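Local coordinates for protein esterase (Thermotoga maritima, PDB 3DOH) that probably hydrolyses carboxylic esters, as a thermostable esterase that joins an immunoglobulin-like domain to an alpha/beta-hydrolase domain, at residues A[314-319]-A[349-354]. Sequence-based numbering, arbitrary orientation.
Sequences FHAEDD and GFMEKH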
loop_
_atom_site.group_PDB
_atom_site.type_symbol
_atom_site.label_atom_id
_atom_site.label_comp_id
_atom_site.label_asym_id
_atom_site.label_seq_id
_atom_site.Cartn_x
_atom_site.Cartn_y
_atom_site.Cartn_z
ATOM N N PHE A 314 6.440 -17.699 -35.204
ATOM C CA PHE A 314 6.016 -17.167 -33.914
ATOM C C PHE A 314 4.874 -16.166 -34.202
ATOM O O PHE A 314 4.929 -15.425 -35.217
ATOM C CB PHE A 314 7.183 -16.442 -33.198
ATOM C CG PHE A 314 8.299 -17.349 -32.733
ATOM C CD1 PHE A 314 9.297 -17.776 -33.615
ATOM C CD2 PHE A 314 8.361 -17.789 -31.404
ATOM C CE1 PHE A 314 10.348 -18.637 -33.159
ATOM C CE2 PHE A 314 9.415 -18.649 -30.957
ATOM C CZ PHE A 314 10.396 -19.067 -31.827
ATOM N N HIS A 315 3.854 -16.135 -33.330
ATOM C CA HIS A 315 2.717 -15.221 -33.452
ATOM C C HIS A 315 2.002 -15.259 -32.100
ATOM O O HIS A 315 2.100 -16.237 -31.376
ATOM C CB HIS A 315 1.765 -15.738 -34.535
ATOM C CG HIS A 315 1.045 -14.662 -35.291
ATOM N ND1 HIS A 315 0.288 -13.688 -34.672
ATOM C CD2 HIS A 315 0.928 -14.441 -36.621
ATOM C CE1 HIS A 315 -0.236 -12.897 -35.588
ATOM N NE2 HIS A 315 0.123 -13.345 -36.778
ATOM N N ALA A 316 1.277 -14.212 -31.736
ATOM C CA ALA A 316 0.486 -14.283 -30.510
ATOM C C ALA A 316 -0.946 -14.435 -30.930
ATOM O O ALA A 316 -1.408 -13.733 -31.853
ATOM C CB ALA A 316 0.652 -13.050 -29.671
ATOM N N GLU A 317 -1.642 -15.339 -30.229
ATOM C CA GLU A 317 -3.052 -15.651 -30.475
ATOM C C GLU A 317 -3.958 -14.423 -30.603
ATOM O O GLU A 317 -4.831 -14.367 -31.478
ATOM C CB GLU A 317 -3.567 -16.530 -29.358
ATOM C CG GLU A 317 -4.956 -17.065 -29.636
ATOM C CD GLU A 317 -6.047 -16.088 -29.235
ATOM O OE1 GLU A 317 -5.762 -15.113 -28.508
ATOM O OE2 GLU A 317 -7.191 -16.279 -29.657
ATOM N N ASP A 318 -3.749 -13.463 -29.705
ATOM C CA ASP A 318 -4.544 -12.244 -29.662
ATOM C C ASP A 318 -3.868 -11.046 -30.299
ATOM O O ASP A 318 -4.130 -9.935 -29.855
ATOM C CB ASP A 318 -4.898 -11.875 -28.211
ATOM C CG ASP A 318 -3.714 -11.945 -27.285
ATOM O OD1 ASP A 318 -2.598 -12.323 -27.712
ATOM O OD2 ASP A 318 -3.892 -11.648 -26.107
ATOM N N ASP A 319 -2.988 -11.247 -31.295
ATOM C CA ASP A 319 -2.428 -10.102 -32.044
ATOM C C ASP A 319 -3.592 -9.352 -32.727
ATOM O O ASP A 319 -4.260 -9.926 -33.573
ATOM C CB ASP A 319 -1.366 -10.559 -33.064
ATOM C CG ASP A 319 -0.746 -9.392 -33.877
ATOM O OD1 ASP A 319 -1.329 -8.288 -33.991
ATOM O OD2 ASP A 319 0.338 -9.599 -34.454
ATOM N N GLY A 349 -3.539 -13.333 -23.643
ATOM C CA GLY A 349 -3.139 -12.868 -22.327
ATOM C C GLY A 349 -1.655 -12.985 -21.955
ATOM O O GLY A 349 -1.170 -12.223 -21.101
ATOM N N PHE A 350 -0.928 -13.921 -22.567
ATOM C CA PHE A 350 0.487 -14.099 -22.245
ATOM C C PHE A 350 1.306 -12.792 -22.372
ATOM O O PHE A 350 2.167 -12.464 -21.514
ATOM C CB PHE A 350 1.118 -15.184 -23.114
ATOM C CG PHE A 350 2.609 -15.232 -23.025
ATOM C CD1 PHE A 350 3.236 -16.177 -22.238
ATOM C CD2 PHE A 350 3.388 -14.333 -23.718
ATOM C CE1 PHE A 350 4.641 -16.237 -22.153
ATOM C CE2 PHE A 350 4.778 -14.365 -23.629
ATOM C CZ PHE A 350 5.409 -15.317 -22.857
ATOM N N MET A 351 1.044 -12.071 -23.461
ATOM C CA MET A 351 1.763 -10.854 -23.737
ATOM C C MET A 351 1.443 -9.789 -22.683
ATOM O O MET A 351 2.385 -9.277 -22.032
ATOM C CB MET A 351 1.464 -10.364 -25.151
ATOM C CG MET A 351 1.903 -11.334 -26.247
ATOM S SD MET A 351 3.697 -11.449 -26.425
ATOM C CE MET A 351 4.022 -9.911 -27.230
ATOM N N GLU A 352 0.146 -9.478 -22.477
ATOM C CA GLU A 352 -0.205 -8.382 -21.537
ATOM C C GLU A 352 0.226 -8.745 -20.124
ATOM O O GLU A 352 0.645 -7.874 -19.371
ATOM C CB GLU A 352 -1.680 -7.952 -21.587
ATOM C CG GLU A 352 -2.201 -7.525 -23.002
ATOM C CD GLU A 352 -2.001 -6.028 -23.379
ATOM O OE1 GLU A 352 -0.898 -5.437 -23.130
ATOM O OE2 GLU A 352 -2.976 -5.454 -23.963
ATOM N N LYS A 353 0.172 -10.032 -19.787
ATOM C CA LYS A 353 0.706 -10.490 -18.523
ATOM C C LYS A 353 2.149 -10.023 -18.376
ATOM O O LYS A 353 2.515 -9.540 -17.323
ATOM C CB LYS A 353 0.545 -12.018 -18.381
ATOM C CG LYS A 353 1.483 -12.724 -17.373
ATOM C CD LYS A 353 1.393 -14.292 -17.440
ATOM C CE LYS A 353 1.845 -14.975 -16.095
ATOM N NZ LYS A 353 3.328 -14.878 -15.790
ATOM N N HIS A 354 2.960 -10.102 -19.436
ATOM C CA HIS A 354 4.395 -9.692 -19.353
ATOM C C HIS A 354 4.630 -8.216 -19.667
ATOM O O HIS A 354 5.787 -7.772 -19.751
ATOM C CB HIS A 354 5.268 -10.527 -20.273
ATOM C CG HIS A 354 5.405 -11.949 -19.857
ATOM N ND1 HIS A 354 6.550 -12.442 -19.278
ATOM C CD2 HIS A 354 4.550 -12.992 -19.944
ATOM C CE1 HIS A 354 6.399 -13.732 -19.028
ATOM N NE2 HIS A 354 5.193 -14.088 -19.419
HETATM O O HOH W 1 -2.536 -10.342 -24.139
#
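Asp318 OD2 takes two hydrogen bonds at the start of helix 350-353. Gly349 N donates to Asp318 OD2 at 3.0 Å. The bond is nearly straight, 169° at the hydrogen, but reaches the carboxylate from above its plane. Water 1 donates to the same oxygen, Asp318 OD2, at 2.7 Å and accepts from Glu352 N. One N-H at the helix start is thus held directly and one through water. Asp318 CG sits between its own backbone N and carbonyl carbon (chi1 47°), which sends the carboxylate across to Gly349, the N-cap residue. Asp318 belongs to a type I turn, Ala316 to Asp319, closed by a hydrogen bond from Asp319 N to Ala316 O. The turn starts at the end of strand 311-316 of the alpha/beta-hydrolase sheet. It carries Asp319, which hydrogen-bonds to His359 and is probably the acid of a Ser-His-Asp triad with Ser271. Replacing Asp318 with an alanine would probably leave Gly349 N and water 1 without their shared acceptor and weaken the tie between turn and helix. Beside the polar link, Ala316 CB touches Met351 CG at 4.0 Å. The Met351 side chain also packs on Pro364 of helix 362-366.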